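Local coordinates for protein chloromuconate cycloisomerase (Rhodococcus opacus, PDB 4M0X) that is a manganese-binding member of the enolase superfamily, pairing a mandelate racemase/muconate lactonizing enzyme-type N-terminal domain with a TIM-barrel-like C-terminal domain, at residues A75-G80 with S90-G95. Numbering follows the deposited sequence.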
ATOM      1  N   ALA A  75       5.056  42.838  14.679  1.00 32.90           N
ATOM      2  CA  ALA A  75       5.876  43.743  15.498  1.00 33.36           C
ATOM      3  C   ALA A  75       5.751  43.507  16.992  1.00 36.59           C
ATOM      4  O   ALA A  75       6.771  43.418  17.668  1.00 37.57           O
ATOM      5  CB  ALA A  75       5.574  45.197  15.174  1.00 31.71           C
ATOM      6  N   PRO A  76       4.501  43.433  17.506  1.00 39.35           N
ATOM      7  CA  PRO A  76       4.090  43.172  18.884  1.00 39.64           C
ATOM      8  C   PRO A  76       4.750  42.007  19.600  1.00 42.58           C
ATOM      9  O   PRO A  76       4.838  42.043  20.833  1.00 46.47           O
ATOM     10  CB  PRO A  76       2.590  42.878  18.754  1.00 40.85           C
ATOM     11  CG  PRO A  76       2.281  42.922  17.284  1.00 41.65           C
ATOM     12  CD  PRO A  76       3.323  43.807  16.707  1.00 40.25           C
ATOM     13  N   VAL A  77       5.186  40.972  18.892  1.00 40.65           N
ATOM     14  CA  VAL A  77       5.998  39.979  19.596  1.00 41.12           C
ATOM     15  C   VAL A  77       7.511  40.183  19.439  1.00 41.60           C
ATOM     16  O   VAL A  77       8.291  39.355  19.898  1.00 46.80           O
ATOM     17  CB  VAL A  77       5.576  38.505  19.345  1.00 40.84           C
ATOM     18  CG1 VAL A  77       4.355  38.142  20.188  1.00 40.49           C
ATOM     19  CG2 VAL A  77       5.345  38.216  17.868  1.00 40.99           C
ATOM     20  N   ILE A  78       7.932  41.286  18.825  1.00 38.13           N
ATOM     21  CA  ILE A  78       9.370  41.546  18.643  1.00 37.13           C
ATOM     22  C   ILE A  78       9.875  42.756  19.441  1.00 39.00           C
ATOM     23  O   ILE A  78      10.925  42.681  20.099  1.00 41.69           O
ATOM     24  CB  ILE A  78       9.759  41.667  17.141  1.00 36.56           C
ATOM     25  CG1 ILE A  78       9.215  40.467  16.324  1.00 35.83           C
ATOM     26  CG2 ILE A  78      11.261  41.821  16.961  1.00 32.34           C
ATOM     27  CD1 ILE A  78       9.770  39.108  16.702  1.00 32.81           C
ATOM     28  N   ILE A  79       9.150  43.870  19.388  1.00 37.51           N
ATOM     29  CA  ILE A  79       9.469  45.012  20.245  1.00 36.48           C
ATOM     30  C   ILE A  79       9.383  44.635  21.743  1.00 36.97           C
ATOM     31  O   ILE A  79       8.347  44.156  22.225  1.00 33.61           O
ATOM     32  CB  ILE A  79       8.519  46.193  19.966  1.00 38.06           C
ATOM     33  CG1 ILE A  79       8.326  46.427  18.453  1.00 39.27           C
ATOM     34  CG2 ILE A  79       8.959  47.436  20.731  1.00 38.13           C
ATOM     35  CD1 ILE A  79       9.401  47.227  17.742  1.00 38.33           C
ATOM     36  N   GLY A  80      10.480  44.840  22.467  1.00 37.31           N
ATOM     37  CA  GLY A  80      10.525  44.600  23.911  1.00 37.92           C
ATOM     38  C   GLY A  80      10.980  43.212  24.323  1.00 38.58           C
ATOM     39  O   GLY A  80      11.075  42.913  25.531  1.00 38.42           O
ATOM     40  N   SER A  90      10.016  33.184  16.901  1.00 29.54           N
ATOM     41  CA  SER A  90       9.477  32.490  15.743  1.00 28.52           C
ATOM     42  C   SER A  90       8.165  31.830  16.085  1.00 31.05           C
ATOM     43  O   SER A  90       7.218  31.911  15.304  1.00 31.70           O
ATOM     44  CB  SER A  90      10.455  31.472  15.201  1.00 26.60           C
ATOM     45  OG  SER A  90      11.607  32.115  14.731  1.00 26.38           O
ATOM     46  N   GLN A  91       8.089  31.189  17.251  1.00 34.06           N
ATOM     47  CA  GLN A  91       6.843  30.538  17.637  1.00 36.27           C
ATOM     48  C   GLN A  91       5.750  31.568  17.925  1.00 36.61           C
ATOM     49  O   GLN A  91       4.586  31.349  17.604  1.00 38.82           O
ATOM     50  CB  GLN A  91       7.038  29.607  18.814  1.00 40.40           C
ATOM     51  CG  GLN A  91       5.791  28.800  19.135  1.00 52.97           C
ATOM     52  CD  GLN A  91       6.043  27.703  20.151  1.00 62.14           C
ATOM     53  OE1 GLN A  91       7.193  27.324  20.407  1.00 68.90           O
ATOM     54  NE2 GLN A  91       4.964  27.175  20.734  1.00 64.29           N
ATOM     55  N   SER A  92       6.133  32.696  18.514  1.00 35.97           N
ATOM     56  CA  SER A  92       5.210  33.793  18.734  1.00 32.64           C
ATOM     57  C   SER A  92       4.587  34.222  17.432  1.00 30.82           C
ATOM     58  O   SER A  92       3.366  34.286  17.318  1.00 29.44           O
ATOM     59  CB  SER A  92       5.933  34.964  19.360  1.00 34.38           C
ATOM     60  OG  SER A  92       6.322  34.674  20.693  1.00 35.61           O
ATOM     61  N   MET A  93       5.430  34.481  16.439  1.00 30.87           N
ATOM     62  CA  MET A  93       4.950  34.957  15.140  1.00 31.45           C
ATOM     63  C   MET A  93       3.942  33.982  14.504  1.00 33.40           C
ATOM     64  O   MET A  93       2.894  34.397  13.951  1.00 34.85           O
ATOM     65  CB  MET A  93       6.124  35.270  14.219  1.00 30.27           C
ATOM     66  CG  MET A  93       6.939  36.512  14.605  1.00 27.60           C
ATOM     67  SD  MET A  93       8.253  36.826  13.385  1.00 32.42           S
ATOM     68  CE  MET A  93       9.516  35.629  13.828  1.00 26.96           C
ATOM     69  N   ASP A  94       4.229  32.685  14.634  1.00 33.69           N
ATOM     70  CA  ASP A  94       3.347  31.619  14.132  1.00 32.75           C
ATOM     71  C   ASP A  94       2.018  31.639  14.838  1.00 34.05           C
ATOM     72  O   ASP A  94       0.982  31.436  14.217  1.00 39.99           O
ATOM     73  CB  ASP A  94       3.985  30.250  14.320  1.00 31.64           C
ATOM     74  CG  ASP A  94       5.140  29.996  13.359  1.00 33.25           C
ATOM     75  OD1 ASP A  94       5.412  30.804  12.417  1.00 30.44           O
ATOM     76  OD2 ASP A  94       5.781  28.951  13.564  1.00 34.55           O
ATOM     77  N   GLY A  95       2.063  31.890  16.135  1.00 32.86           N
ATOM     78  CA  GLY A  95       0.872  32.013  16.956  1.00 35.05           C
ATOM     79  C   GLY A  95      -0.041  33.165  16.590  1.00 35.49           C
ATOM     80  O   GLY A  95      -1.243  33.046  16.764  1.00 37.18           O
TER
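Val77 meets Ser92 most closely carbon to carbon, an example of how a serine can present its methylene to an apolar neighbour. CB, CG1 and CG2 of Val77 each come 3.6 Å from CB of Ser92, while OG of Ser92 lies slightly farther off, 4.0 Å from CG1 of Val77. CG2 of Val77 also sits 4.0 Å from CG of Met93, which carries the contact round to the next residue of the helix. Beyond it, CD1 of Ile78 approaches SD of Met93 at 4.3 Å, a looser touch.

Torsions and backbone bonds set these positions. Ser92 OG stands beside its own backbone N (chi1 -69°) and hydrogen-bonds to the carbonyl O of Val88, one turn earlier in the helix. The bend of Met93 at chi3 (-78°) keeps its CG, SD and CE at similar distances from CD1 of Ile78, with SD only marginally the nearest. On the loop side, Ala75 O accepts from Ile78 N at 2.7 Å and from Ile79 N at 3.0 Å, fastening the short 3-10 turn that presents Val77 and Ile78. Val77 O in turn receives the NE of Arg81.

Farther out, Ile78 and Met93 both touch Ile107 of helix 101-118, and Ile78 also rests on Ile5 and Met8 of strand 5-17. The contact thus joins the linker after helix 63-74 to helix 86-96 within the helical part of the N-terminal domain, far from the manganese ligands Asp196, Glu222 and Asp247. The bond of the serine hydroxyl to Val88 O, within its own helix, is consistent with what the two segments make here: a small apolar contact between side chains, held by van der Waals packing.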